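Local coordinates for cyclic nucleotide-binding protein (Ruegeria pomeroyi, PDB 3FX3) that probably binds DNA as a transcription regulator of the Crp family, carrying a cyclic nucleotide-binding domain ahead of a helix-turn-helix domain, at residues Ser200-Thr208 with Ile219-Glu227; Ala11-Ile19 with Thr81-Ala89. All blocks are in the same frame, centred on the assembly; numbering follows the deposited sequence. Where two conformers were deposited one is given.

Overall arrangement
Interactions 1 and 2 stand in series along the chain, neither nested nor crossed. From the N terminus, interaction 2 closes first: residues 11-19, where helix 7-13 gives way to helix 17-20, return to residues 81-89 after helix 24-31 and most strands of the cyclic nucleotide-binding domain. The long helix 125-147 then carries the chain toward the helix-turn-helix domain. There interaction 1 closes a much shorter loop, the hairpin of strands 207-209 and 213-216, and ties the end of helix 192-203 to helix 219-227. The centres of the two contacts lie about 27 Å apart, and the contacts do not touch.

Interaction 1 of 2, residues Ser200-Thr208 with Ile219-Glu227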
loop_
_atom_site.group_PDB
_atom_site.type_symbol
_atom_site.label_atom_id
_atom_site.label_comp_id
_atom_site.label_asym_id
_atom_site.label_seq_id
_atom_site.Cartn_x
_atom_site.Cartn_y
_atom_site.Cartn_z
ATOM N N SER B 200 17.093 6.151 -22.082
ATOM C CA SER B 200 18.137 5.845 -23.049
ATOM C C SER B 200 18.376 4.333 -23.094
ATOM O O SER B 200 18.321 3.714 -24.158
ATOM C CB SER B 200 19.419 6.571 -22.699
ATOM O OG SER B 200 20.370 6.342 -23.707
ATOM N N ARG B 201 18.615 3.741 -21.932
ATOM C CA ARG B 201 18.739 2.297 -21.833
ATOM C C ARG B 201 17.569 1.545 -22.479
ATOM O O ARG B 201 17.780 0.533 -23.140
ATOM C CB ARG B 201 18.848 1.883 -20.372
ATOM C CG ARG B 201 20.201 2.182 -19.773
ATOM C CD ARG B 201 20.203 1.913 -18.270
ATOM N NE ARG B 201 21.414 1.219 -17.835
ATOM C CZ ARG B 201 22.639 1.745 -17.849
ATOM N NH1 ARG B 201 23.667 1.019 -17.434
ATOM N NH2 ARG B 201 22.848 2.995 -18.280
ATOM N N LEU B 202 16.346 2.041 -22.297
ATOM C CA LEU B 202 15.147 1.308 -22.728
ATOM C C LEU B 202 14.953 1.332 -24.240
ATOM O O LEU B 202 14.121 0.585 -24.771
ATOM C CB LEU B 202 13.883 1.807 -22.002
ATOM C CG LEU B 202 13.797 1.537 -20.489
ATOM C CD1 LEU B 202 12.519 2.123 -19.891
ATOM C CD2 LEU B 202 13.897 0.051 -20.164
ATOM N N LYS B 203 15.718 2.174 -24.930
ATOM C CA LYS B 203 15.821 2.094 -26.387
ATOM C C LYS B 203 16.120 0.640 -26.775
ATOM O O LYS B 203 15.451 0.070 -27.636
ATOM C CB LYS B 203 16.909 3.030 -26.937
ATOM C CG LYS B 203 16.624 4.538 -26.740
ATOM C CD LYS B 203 17.706 5.447 -27.411
ATOM C CE LYS B 203 17.559 6.933 -26.995
ATOM N NZ LYS B 203 18.549 7.877 -27.649
ATOM N N ALA B 204 17.094 0.035 -26.101
ATOM C CA ALA B 204 17.459 -1.363 -26.364
ATOM C C ALA B 204 16.304 -2.365 -26.109
ATOM O O ALA B 204 16.331 -3.458 -26.658
ATOM C CB ALA B 204 18.696 -1.746 -25.553
ATOM N N ALA B 205 15.306 -1.992 -25.292
ATOM C CA ALA B 205 14.120 -2.839 -25.009
ATOM C C ALA B 205 12.875 -2.480 -25.847
ATOM O O ALA B 205 11.768 -2.941 -25.554
ATOM C CB ALA B 205 13.776 -2.786 -23.511
ATOM N N GLY B 206 13.062 -1.649 -26.870
ATOM C CA GLY B 206 11.995 -1.293 -27.817
ATOM C C GLY B 206 11.191 -0.029 -27.521
ATOM O O GLY B 206 10.127 0.177 -28.122
ATOM N N VAL B 207 11.691 0.813 -26.608
ATOM C CA VAL B 207 10.979 2.032 -26.181
ATOM C C VAL B 207 11.584 3.320 -26.770
ATOM O O VAL B 207 12.781 3.582 -26.638
ATOM C CB VAL B 207 10.949 2.171 -24.650
ATOM C CG1 VAL B 207 10.031 3.372 -24.230
ATOM C CG2 VAL B 207 10.466 0.889 -23.994
ATOM N N THR B 208 10.740 4.120 -27.414
ATOM C CA THR B 208 11.131 5.438 -27.919
ATOM C C THR B 208 10.254 6.461 -27.220
ATOM O O THR B 208 9.025 6.361 -27.265
ATOM C CB THR B 208 10.912 5.540 -29.424
ATOM O OG1 THR B 208 11.516 4.404 -30.061
ATOM C CG2 THR B 208 11.515 6.852 -29.995
ATOM N N ILE B 219 5.493 -5.282 -25.908
ATOM C CA ILE B 219 5.217 -5.405 -24.483
ATOM C C ILE B 219 5.966 -6.571 -23.853
ATOM O O ILE B 219 6.481 -6.449 -22.748
ATOM C CB ILE B 219 3.697 -5.602 -24.195
ATOM C CG1 ILE B 219 2.888 -4.372 -24.638
ATOM C CG2 ILE B 219 3.442 -5.895 -22.690
ATOM C CD1 ILE B 219 1.436 -4.390 -24.145
ATOM N N ALA B 220 6.019 -7.698 -24.555
ATOM C CA ALA B 220 6.679 -8.880 -24.032
ATOM C C ALA B 220 8.180 -8.606 -23.874
ATOM O O ALA B 220 8.763 -8.864 -22.819
ATOM C CB ALA B 220 6.417 -10.088 -24.953
ATOM N N LEU B 221 8.795 -8.053 -24.912
ATOM C CA LEU B 221 10.195 -7.640 -24.841
ATOM C C LEU B 221 10.461 -6.688 -23.657
ATOM O O LEU B 221 11.472 -6.814 -22.963
ATOM C CB LEU B 221 10.598 -6.977 -26.148
ATOM C CG LEU B 221 12.080 -6.659 -26.359
ATOM C CD1 LEU B 221 12.871 -7.915 -26.742
ATOM C CD2 LEU B 221 12.224 -5.595 -27.440
ATOM N N LEU B 222 9.546 -5.751 -23.409
ATOM C CA LEU B 222 9.752 -4.787 -22.325
ATOM C C LEU B 222 9.631 -5.476 -20.974
ATOM O O LEU B 222 10.468 -5.270 -20.088
ATOM C CB LEU B 222 8.791 -3.593 -22.433
ATOM C CG LEU B 222 9.007 -2.449 -21.422
ATOM C CD1 LEU B 222 10.457 -1.977 -21.392
ATOM C CD2 LEU B 222 8.080 -1.273 -21.731
ATOM N N ARG B 223 8.602 -6.308 -20.823
ATOM C CA ARG B 223 8.450 -7.142 -19.616
ATOM C C ARG B 223 9.664 -8.038 -19.348
ATOM O O ARG B 223 10.010 -8.291 -18.199
ATOM C CB ARG B 223 7.193 -8.007 -19.692
ATOM C CG ARG B 223 6.866 -8.703 -18.369
ATOM C CD ARG B 223 5.439 -9.250 -18.323
ATOM N NE ARG B 223 4.442 -8.272 -18.774
ATOM C CZ ARG B 223 3.972 -7.238 -18.058
ATOM N NH1 ARG B 223 4.396 -7.001 -16.807
ATOM N NH2 ARG B 223 3.052 -6.422 -18.604
ATOM N N ASP B 224 10.307 -8.519 -20.405
ATOM C CA ASP B 224 11.507 -9.313 -20.223
ATOM C C ASP B 224 12.597 -8.467 -19.593
ATOM O O ASP B 224 13.235 -8.895 -18.627
ATOM C CB ASP B 224 12.016 -9.904 -21.536
ATOM C CG ASP B 224 12.983 -11.037 -21.303
ATOM O OD1 ASP B 224 12.566 -12.033 -20.663
ATOM O OD2 ASP B 224 14.150 -10.925 -21.720
ATOM N N TYR B 225 12.795 -7.270 -20.142
ATOM C CA TYR B 225 13.738 -6.317 -19.575
ATOM C C TYR B 225 13.446 -6.106 -18.095
ATOM O O TYR B 225 14.340 -6.201 -17.261
ATOM C CB TYR B 225 13.680 -4.964 -20.308
ATOM C CG TYR B 225 14.819 -4.053 -19.913
ATOM C CD1 TYR B 225 14.746 -3.251 -18.785
ATOM C CD2 TYR B 225 15.987 -4.044 -20.637
ATOM C CE1 TYR B 225 15.807 -2.437 -18.404
ATOM C CE2 TYR B 225 17.052 -3.230 -20.277
ATOM C CZ TYR B 225 16.960 -2.430 -19.161
ATOM O OH TYR B 225 18.034 -1.640 -18.830
ATOM N N ALA B 226 12.186 -5.825 -17.776
ATOM C CA ALA B 226 11.784 -5.521 -16.400
ATOM C C ALA B 226 12.060 -6.680 -15.439
ATOM O O ALA B 226 12.559 -6.467 -14.328
ATOM C CB ALA B 226 10.299 -5.152 -16.345
ATOM N N GLU B 227 11.719 -7.894 -15.881
ATOM C CA GLU B 227 11.842 -9.110 -15.060
ATOM C C GLU B 227 13.226 -9.724 -15.036
ATOM O O GLU B 227 13.508 -10.512 -14.135
ATOM C CB GLU B 227 10.853 -10.177 -15.521
ATOM C CG GLU B 227 9.440 -9.906 -15.059
ATOM C CD GLU B 227 8.402 -10.743 -15.780
ATOM O OE1 GLU B 227 8.775 -11.695 -16.515
ATOM O OE2 GLU B 227 7.200 -10.433 -15.606
#
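Leu-202 lays its CD2 methyl over one face of the Tyr-225 ring, a CH-pi contact 3.9 Å from the ring centroid and 25° off the normal. The methyl is displaced toward the rim, closest to CE1, and the side chains cross at about a right angle. The ring stands out from helix 219-227 because its CG is anti to the backbone N (chi1 -169°), and its hydroxyl end reaches Arg-201 CB. Ala-205 CB meets the same ring obliquely, 3.8 Å from Tyr-225 CD2, and also touches Leu-222 CD1. One turn earlier on helix 219-227, Val-207 presents CG2 to both branches of the Leu-222 isopropyl group, 3.9 Å from its CD1 and from its CD2. Leu-221 brings CD2 against the backbone instead, 3.3 Å from Ala-205 O.

This surface depends on how helix 192-203 ends. A Schellman motif with Gly-206 at C-prime pairs Val-207 N with Leu-202 O and Gly-206 N with Lys-203 O; Leu-202 O also accepts from Ala-205 N, from the opposite face of its plane. The turn points Ala-205 at the other helix. At the positive phi of Gly-206 a CB would jam against Ala-205 O and sit tightly against Leu-221 CD2. Val-158 of helix 154-165 touches Leu-202 and Ala-159 touches Leu-222, while Trp-234 meets Tyr-225 edge-to-face.

In Crp relatives the helix equivalent to 192-203 reads DNA, and the hairpin after it forms a wing. Methyl groups and one tyrosine ring carry most of the contact, with no hydrogen bond between the two segments, so helix 219-227 is held here by fit rather than by directional polar bonds.

Interaction 2 of 2, residues Ala11-Ile19 with Thr81-Ala89; sequences AIARNSLLI and TRGESFGEA
Ser-85 meets Ser-16 and Leu-18 at the joint between helix 7-13 and helix 17-20, and each of its side-chain atoms is engaged. Its CB lies 3.7 Å from Ser-16 CB and almost as near Leu-18 CB. Its OG, held between the backbone N and the carbonyl carbon (chi1 58°), accepts from Leu-18 N at 3.0 Å with an N-H...O angle of 157°. The same OG gives its proton to Glu-88 OE2, nearly along the C-O axis of that carboxylate, while Leu-17 CB packs against the hydroxyl at 3.5 Å. A water adds a second link, accepting from both Leu-17 N and Ser-85 N.

Ser-16 is the counterpart on the helical side. Its OG donates to Ala-13 O at 2.8 Å and accepts from Ile-19 N as the N-cap of helix 17-20, so one hydroxyl spans the break between the two helices. With an alanine here both bonds of the hydroxyl are gone, which would probably leave Ile-19 N without its cap and the joint between the helices freer to flex. The backbone adds a CA-H...O contact, Ser-16 CA to Gly-83 O at 3.1 Å. Farther along, Ile-12 rests CG2 near Gly-83 N and puts CD1 3.5 Å from Arg-82 NH2, crossing the arginine chain at about a right angle; that guanidinium forms a salt bridge with Asp-167.

Gly-87 and Glu-88, just after strand 84-86, probably correspond to the start of the phosphate-binding cassette, as in CAP. Strand 54-58 lies beside the contact, with Val-57 touching both Ser-16 and Ser-85 and Ile-55 touching Leu-18. At the far end Glu-88 OE1 is hydrogen-bonded to NE2 of His-140 of the second subunit, which brings helix 88-93 and helix 17-20 up to the dimer interface.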
loop_
_atom_site.group_PDB
_atom_site.type_symbol
_atom_site.label_atom_id
_atom_site.label_comp_id
_atom_site.label_asym_id
_atom_site.label_seq_id
_atom_site.Cartn_x
_atom_site.Cartn_y
_atom_site.Cartn_z
ATOM N N ALA B 11 -15.254 1.251 -18.093
ATOM C CA ALA B 11 -14.256 0.146 -17.979
ATOM C C ALA B 11 -12.919 0.709 -17.499
ATOM O O ALA B 11 -12.301 0.151 -16.602
ATOM C CB ALA B 11 -14.090 -0.625 -19.321
ATOM N N ILE B 12 -12.492 1.835 -18.065
ATOM C CA ILE B 12 -11.288 2.526 -17.558
ATOM C C ILE B 12 -11.430 2.904 -16.065
ATOM O O ILE B 12 -10.522 2.626 -15.261
ATOM C CB ILE B 12 -10.939 3.749 -18.410
ATOM C CG1 ILE B 12 -10.467 3.299 -19.793
ATOM C CG2 ILE B 12 -9.835 4.611 -17.753
ATOM C CD1 ILE B 12 -10.391 4.442 -20.821
ATOM N N ALA B 13 -12.574 3.475 -15.682
ATOM C CA ALA B 13 -12.799 3.862 -14.286
ATOM C C ALA B 13 -12.740 2.680 -13.303
ATOM O O ALA B 13 -12.364 2.856 -12.139
ATOM C CB ALA B 13 -14.131 4.622 -14.131
ATOM N N ARG B 14 -13.116 1.486 -13.771
ATOM C CA ARG B 14 -13.091 0.276 -12.923
ATOM C C ARG B 14 -11.691 -0.148 -12.459
ATOM O O ARG B 14 -11.555 -0.886 -11.509
ATOM C CB ARG B 14 -13.809 -0.868 -13.625
ATOM C CG ARG B 14 -15.340 -0.712 -13.642
ATOM C CD ARG B 14 -15.985 -1.686 -14.614
ATOM N NE ARG B 14 -17.444 -1.644 -14.543
ATOM C CZ ARG B 14 -18.178 -2.266 -13.613
ATOM N NH1 ARG B 14 -17.614 -2.999 -12.655
ATOM N NH2 ARG B 14 -19.498 -2.166 -13.640
ATOM N N ASN B 15 -10.657 0.351 -13.114
ATOM C CA ASN B 15 -9.292 0.119 -12.671
ATOM C C ASN B 15 -8.855 1.012 -11.505
ATOM O O ASN B 15 -7.793 0.793 -10.932
ATOM C CB ASN B 15 -8.337 0.334 -13.856
ATOM C CG ASN B 15 -8.562 -0.664 -14.974
ATOM O OD1 ASN B 15 -8.933 -1.822 -14.738
ATOM N ND2 ASN B 15 -8.348 -0.218 -16.201
ATOM N N SER B 16 -9.654 2.022 -11.160
ATOM C CA SER B 16 -9.267 2.958 -10.106
ATOM C C SER B 16 -9.410 2.365 -8.696
ATOM O O SER B 16 -10.235 1.496 -8.446
ATOM C CB SER B 16 -10.097 4.234 -10.180
ATOM O OG SER B 16 -11.443 4.012 -9.773
ATOM N N LEU B 17 -8.596 2.862 -7.793
ATOM C CA LEU B 17 -8.694 2.534 -6.382
ATOM C C LEU B 17 -10.121 2.667 -5.814
ATOM O O LEU B 17 -10.613 1.766 -5.119
ATOM C CB LEU B 17 -7.742 3.448 -5.605
ATOM C CG LEU B 17 -7.601 3.167 -4.133
ATOM C CD1 LEU B 17 -6.831 1.832 -4.022
ATOM C CD2 LEU B 17 -6.888 4.313 -3.396
ATOM N N LEU B 18 -10.778 3.784 -6.102
ATOM C CA LEU B 18 -12.154 4.000 -5.647
ATOM C C LEU B 18 -13.073 2.853 -6.075
ATOM O O LEU B 18 -13.758 2.242 -5.253
ATOM C CB LEU B 18 -12.708 5.295 -6.207
ATOM C CG LEU B 18 -14.158 5.623 -5.864
ATOM C CD1 LEU B 18 -14.355 5.868 -4.356
ATOM C CD2 LEU B 18 -14.582 6.844 -6.670
ATOM N N ILE B 19 -13.085 2.584 -7.373
ATOM C CA ILE B 19 -14.067 1.669 -7.922
ATOM C C ILE B 19 -13.701 0.194 -7.618
ATOM O O ILE B 19 -14.568 -0.609 -7.290
ATOM C CB ILE B 19 -14.281 1.907 -9.424
ATOM C CG1 ILE B 19 -14.731 3.362 -9.659
ATOM C CG2 ILE B 19 -15.308 0.879 -9.986
ATOM C CD1 ILE B 19 -16.057 3.781 -8.941
ATOM N N THR B 81 -3.110 9.757 -13.841
ATOM C CA THR B 81 -3.434 9.508 -15.227
ATOM C C THR B 81 -4.553 8.459 -15.349
ATOM O O THR B 81 -5.186 8.103 -14.363
ATOM C CB THR B 81 -2.164 9.115 -16.050
ATOM O OG1 THR B 81 -2.467 9.182 -17.453
ATOM C CG2 THR B 81 -1.669 7.728 -15.708
ATOM N N ARG B 82 -4.824 8.012 -16.559
ATOM C CA ARG B 82 -6.010 7.169 -16.827
ATOM C C ARG B 82 -6.101 5.961 -15.932
ATOM O O ARG B 82 -5.102 5.313 -15.657
ATOM C CB ARG B 82 -6.110 6.736 -18.288
ATOM C CG ARG B 82 -5.281 5.623 -18.676
ATOM C CD ARG B 82 -5.117 5.534 -20.228
ATOM N NE ARG B 82 -6.191 4.830 -20.923
ATOM C CZ ARG B 82 -6.366 3.509 -20.902
ATOM N NH1 ARG B 82 -5.559 2.732 -20.184
ATOM N NH2 ARG B 82 -7.359 2.953 -21.601
ATOM N N GLY B 83 -7.309 5.729 -15.433
ATOM C CA GLY B 83 -7.613 4.630 -14.534
ATOM C C GLY B 83 -7.259 4.899 -13.089
ATOM O O GLY B 83 -7.251 3.984 -12.292
ATOM N N GLU B 84 -6.955 6.139 -12.727
ATOM C CA GLU B 84 -6.566 6.428 -11.344
ATOM C C GLU B 84 -7.523 7.394 -10.696
ATOM O O GLU B 84 -7.949 8.385 -11.332
ATOM C CB GLU B 84 -5.137 6.983 -11.279
ATOM C CG GLU B 84 -4.105 6.028 -11.884
ATOM C CD GLU B 84 -2.674 6.569 -11.808
ATOM O OE1 GLU B 84 -2.422 7.787 -12.003
ATOM O OE2 GLU B 84 -1.783 5.745 -11.537
ATOM N N SER B 85 -7.863 7.117 -9.436
ATOM C CA SER B 85 -8.776 7.979 -8.683
ATOM C C SER B 85 -8.003 8.812 -7.693
ATOM O O SER B 85 -6.897 8.462 -7.313
ATOM C CB SER B 85 -9.839 7.171 -7.915
ATOM O OG SER B 85 -9.251 6.254 -7.013
ATOM N N PHE B 86 -8.583 9.926 -7.282
ATOM C CA PHE B 86 -7.996 10.709 -6.208
ATOM C C PHE B 86 -9.077 11.575 -5.552
ATOM O O PHE B 86 -10.164 11.746 -6.113
ATOM C CB PHE B 86 -6.815 11.555 -6.740
ATOM C CG PHE B 86 -7.205 12.587 -7.785
ATOM C CD1 PHE B 86 -7.227 12.265 -9.106
ATOM C CD2 PHE B 86 -7.554 13.873 -7.417
ATOM C CE1 PHE B 86 -7.593 13.187 -10.066
ATOM C CE2 PHE B 86 -7.892 14.820 -8.380
ATOM C CZ PHE B 86 -7.923 14.460 -9.714
ATOM N N GLY B 87 -8.770 12.134 -4.376
ATOM C CA GLY B 87 -9.702 12.943 -3.622
ATOM C C GLY B 87 -10.681 12.208 -2.723
ATOM O O GLY B 87 -11.616 12.829 -2.188
ATOM N N GLU B 88 -10.487 10.891 -2.562
ATOM C CA GLU B 88 -11.399 10.066 -1.764
ATOM C C GLU B 88 -11.451 10.561 -0.326
ATOM O O GLU B 88 -12.540 10.843 0.188
ATOM C CB GLU B 88 -11.015 8.568 -1.760
ATOM C CG GLU B 88 -10.894 7.892 -3.115
ATOM C CD GLU B 88 -9.508 7.996 -3.749
ATOM O OE1 GLU B 88 -8.681 8.821 -3.308
ATOM O OE2 GLU B 88 -9.246 7.241 -4.710
ATOM N N ALA B 89 -10.290 10.688 0.313
ATOM C CA ALA B 89 -10.244 11.040 1.732
ATOM C C ALA B 89 -10.911 12.386 1.994
ATOM O O ALA B 89 -11.729 12.538 2.931
ATOM C CB ALA B 89 -8.781 11.040 2.273
HETATM O O HOH W 1 -6.395 4.574 -8.570
#